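Local coordinates for protein aminoglycoside phosphotransferase (Alicyclobacillus acidocaldarius subsp. acidocaldarius, PDB 4PDY) that is probably a transferase of the aminoglycoside phosphotransferase family, whose members share the protein-kinase-like fold and typically pass a phosphate to small molecules, at residues Y303-I308 with Q326-Q331. Numbering follows the deposited sequence.
Sequences YLPWRI and QQYAVQ
P305 and Y328, whose CA atoms lie 7.6 Å apart, mark the nearest backbone approach between the start of helix 303-315 and segment 326-331, within helix 319-347. The Y328 side chain bridges most of that gap. With CG anti to the backbone N (chi1 -174°), its ring reaches out to the other helix and presents one face to the pyrrolidine of P305. P305 CG sits over the ring centre, 3.5 Å from the Y328 ring centroid and 11° off its normal, a CH-pi contact. The proline ring also extends over the rim, with P305 CD 3.5 Å from Y328 CE1. L304 slides past the tyrosine in the opposite direction and adds a modest apolar touch, coming obliquely at the root of the ring, with L304 CD2 3.6 Å from Y328 CD1. Elsewhere the Y328 side chain touches P302, just before helix 303-315, and R335 further along its own helix, while E265 of helix 252-266 touches L304. Were Y328 replaced by an alanine, the face over which P305 CG sits would be gone, and a gap is likely to open beside the proline and L304. No hydrogen bond joins the two segments, and this largely buried contact between the two C-terminal helices rests on van der Waals and CH-pi attraction, with the proline's ring carbons serving as the flat ring's apolar partner.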
loop_
_atom_site.group_PDB
_atom_site.type_symbol
_atom_site.label_atom_id
_atom_site.label_comp_id
_atom_site.label_asym_id
_atom_site.label_seq_id
_atom_site.Cartn_x
_atom_site.Cartn_y
_atom_site.Cartn_z
ATOM N N TYR A 303 8.882 -10.679 -4.967
ATOM C CA TYR A 303 9.131 -9.405 -4.329
ATOM C C TYR A 303 9.713 -9.545 -2.925
ATOM O O TYR A 303 10.645 -8.853 -2.573
ATOM C CB TYR A 303 7.808 -8.632 -4.231
ATOM C CG TYR A 303 7.896 -7.361 -3.438
ATOM C CD1 TYR A 303 8.473 -6.205 -3.965
ATOM C CD2 TYR A 303 7.397 -7.319 -2.141
ATOM C CE1 TYR A 303 8.554 -5.044 -3.215
ATOM C CE2 TYR A 303 7.460 -6.162 -1.393
ATOM C CZ TYR A 303 8.023 -5.027 -1.922
ATOM O OH TYR A 303 8.072 -3.914 -1.108
ATOM N N LEU A 304 9.152 -10.453 -2.137
ATOM C CA LEU A 304 9.616 -10.549 -0.756
ATOM C C LEU A 304 11.069 -11.045 -0.669
ATOM O O LEU A 304 11.886 -10.444 0.028
ATOM C CB LEU A 304 8.623 -11.345 0.119
ATOM C CG LEU A 304 8.889 -11.655 1.587
ATOM C CD1 LEU A 304 7.580 -11.705 2.367
ATOM C CD2 LEU A 304 9.582 -13.002 1.672
ATOM N N PRO A 305 11.405 -12.147 -1.363
ATOM C CA PRO A 305 12.819 -12.524 -1.369
ATOM C C PRO A 305 13.749 -11.402 -1.843
ATOM O O PRO A 305 14.828 -11.219 -1.277
ATOM C CB PRO A 305 12.857 -13.725 -2.317
ATOM C CG PRO A 305 11.509 -14.331 -2.162
ATOM C CD PRO A 305 10.575 -13.171 -2.008
ATOM N N TRP A 306 13.344 -10.668 -2.890
ATOM C CA TRP A 306 14.137 -9.539 -3.351
ATOM C C TRP A 306 14.322 -8.538 -2.212
ATOM O O TRP A 306 15.417 -8.112 -1.922
ATOM C CB TRP A 306 13.531 -8.853 -4.609
ATOM C CG TRP A 306 14.191 -7.562 -4.767
ATOM C CD1 TRP A 306 15.484 -7.334 -5.188
ATOM C CD2 TRP A 306 13.705 -6.307 -4.285
ATOM N NE1 TRP A 306 15.794 -6.012 -5.042
ATOM C CE2 TRP A 306 14.733 -5.364 -4.459
ATOM C CE3 TRP A 306 12.497 -5.896 -3.712
ATOM C CZ2 TRP A 306 14.573 -4.036 -4.133
ATOM C CZ3 TRP A 306 12.354 -4.580 -3.380
ATOM C CH2 TRP A 306 13.380 -3.667 -3.595
ATOM N N ARG A 307 13.210 -8.161 -1.603
ATOM C CA ARG A 307 13.249 -7.073 -0.601
ATOM C C ARG A 307 14.109 -7.436 0.627
ATOM O O ARG A 307 14.923 -6.637 1.097
ATOM C CB ARG A 307 11.831 -6.678 -0.184
ATOM C CG ARG A 307 11.796 -5.467 0.745
ATOM C CD ARG A 307 10.429 -5.137 1.347
ATOM N NE ARG A 307 9.615 -6.306 1.679
ATOM C CZ ARG A 307 9.456 -6.845 2.891
ATOM N NH1 ARG A 307 10.070 -6.349 3.961
ATOM N NH2 ARG A 307 8.677 -7.912 3.031
ATOM N N ILE A 308 13.912 -8.651 1.117
ATOM C CA ILE A 308 14.630 -9.155 2.273
ATOM C C ILE A 308 16.131 -9.311 1.959
ATOM O O ILE A 308 16.996 -8.882 2.715
ATOM C CB ILE A 308 14.053 -10.521 2.718
ATOM C CG1 ILE A 308 12.572 -10.410 3.070
ATOM C CG2 ILE A 308 14.863 -11.117 3.856
ATOM C CD1 ILE A 308 11.906 -11.752 2.949
ATOM N N GLN A 326 12.489 -17.791 5.674
ATOM C CA GLN A 326 12.010 -19.106 6.089
ATOM C C GLN A 326 10.501 -19.230 5.865
ATOM O O GLN A 326 10.018 -20.248 5.343
ATOM C CB GLN A 326 12.327 -19.402 7.558
ATOM C CG GLN A 326 13.793 -19.712 7.812
ATOM C CD GLN A 326 14.177 -19.718 9.277
ATOM O OE1 GLN A 326 13.532 -19.075 10.108
ATOM N NE2 GLN A 326 15.202 -20.458 9.602
ATOM N N GLN A 327 9.754 -18.199 6.251
ATOM C CA GLN A 327 8.319 -18.218 6.034
ATOM C C GLN A 327 7.972 -18.247 4.550
ATOM O O GLN A 327 7.030 -18.929 4.158
ATOM C CB GLN A 327 7.621 -17.030 6.703
ATOM C CG GLN A 327 6.137 -16.929 6.339
ATOM C CD GLN A 327 5.301 -16.154 7.334
ATOM O OE1 GLN A 327 5.453 -16.309 8.551
ATOM N NE2 GLN A 327 4.378 -15.333 6.821
ATOM N N TYR A 328 8.729 -17.521 3.726
ATOM C CA TYR A 328 8.482 -17.559 2.287
ATOM C C TYR A 328 8.694 -18.985 1.759
ATOM O O TYR A 328 7.905 -19.494 0.969
ATOM C CB TYR A 328 9.417 -16.596 1.564
ATOM C CG TYR A 328 9.122 -16.476 0.072
ATOM C CD1 TYR A 328 8.187 -15.561 -0.392
ATOM C CD2 TYR A 328 9.747 -17.291 -0.847
ATOM C CE1 TYR A 328 7.897 -15.452 -1.736
ATOM C CE2 TYR A 328 9.474 -17.167 -2.192
ATOM C CZ TYR A 328 8.547 -16.248 -2.624
ATOM O OH TYR A 328 8.255 -16.109 -3.962
ATOM N N ALA A 329 9.755 -19.638 2.209
ATOM C CA ALA A 329 10.051 -20.999 1.785
ATOM C C ALA A 329 8.935 -21.965 2.196
ATOM O O ALA A 329 8.518 -22.820 1.420
ATOM C CB ALA A 329 11.378 -21.453 2.351
ATOM N N VAL A 330 8.460 -21.820 3.431
ATOM C CA VAL A 330 7.350 -22.648 3.937
ATOM C C VAL A 330 6.113 -22.536 3.049
ATOM O O VAL A 330 5.454 -23.535 2.750
ATOM C CB VAL A 330 6.991 -22.287 5.397
ATOM C CG1 VAL A 330 5.653 -22.877 5.807
ATOM C CG2 VAL A 330 8.095 -22.769 6.324
ATOM N N GLN A 331 5.820 -21.320 2.623
ATOM C CA GLN A 331 4.630 -21.038 1.818
ATOM C C GLN A 331 4.810 -21.154 0.312
ATOM O O GLN A 331 3.847 -20.960 -0.441
ATOM C CB GLN A 331 4.141 -19.636 2.143
ATOM C CG GLN A 331 3.806 -19.500 3.611
ATOM C CD GLN A 331 3.045 -18.251 3.932
ATOM O OE1 GLN A 331 3.024 -17.263 3.175
ATOM N NE2 GLN A 331 2.389 -18.285 5.067
#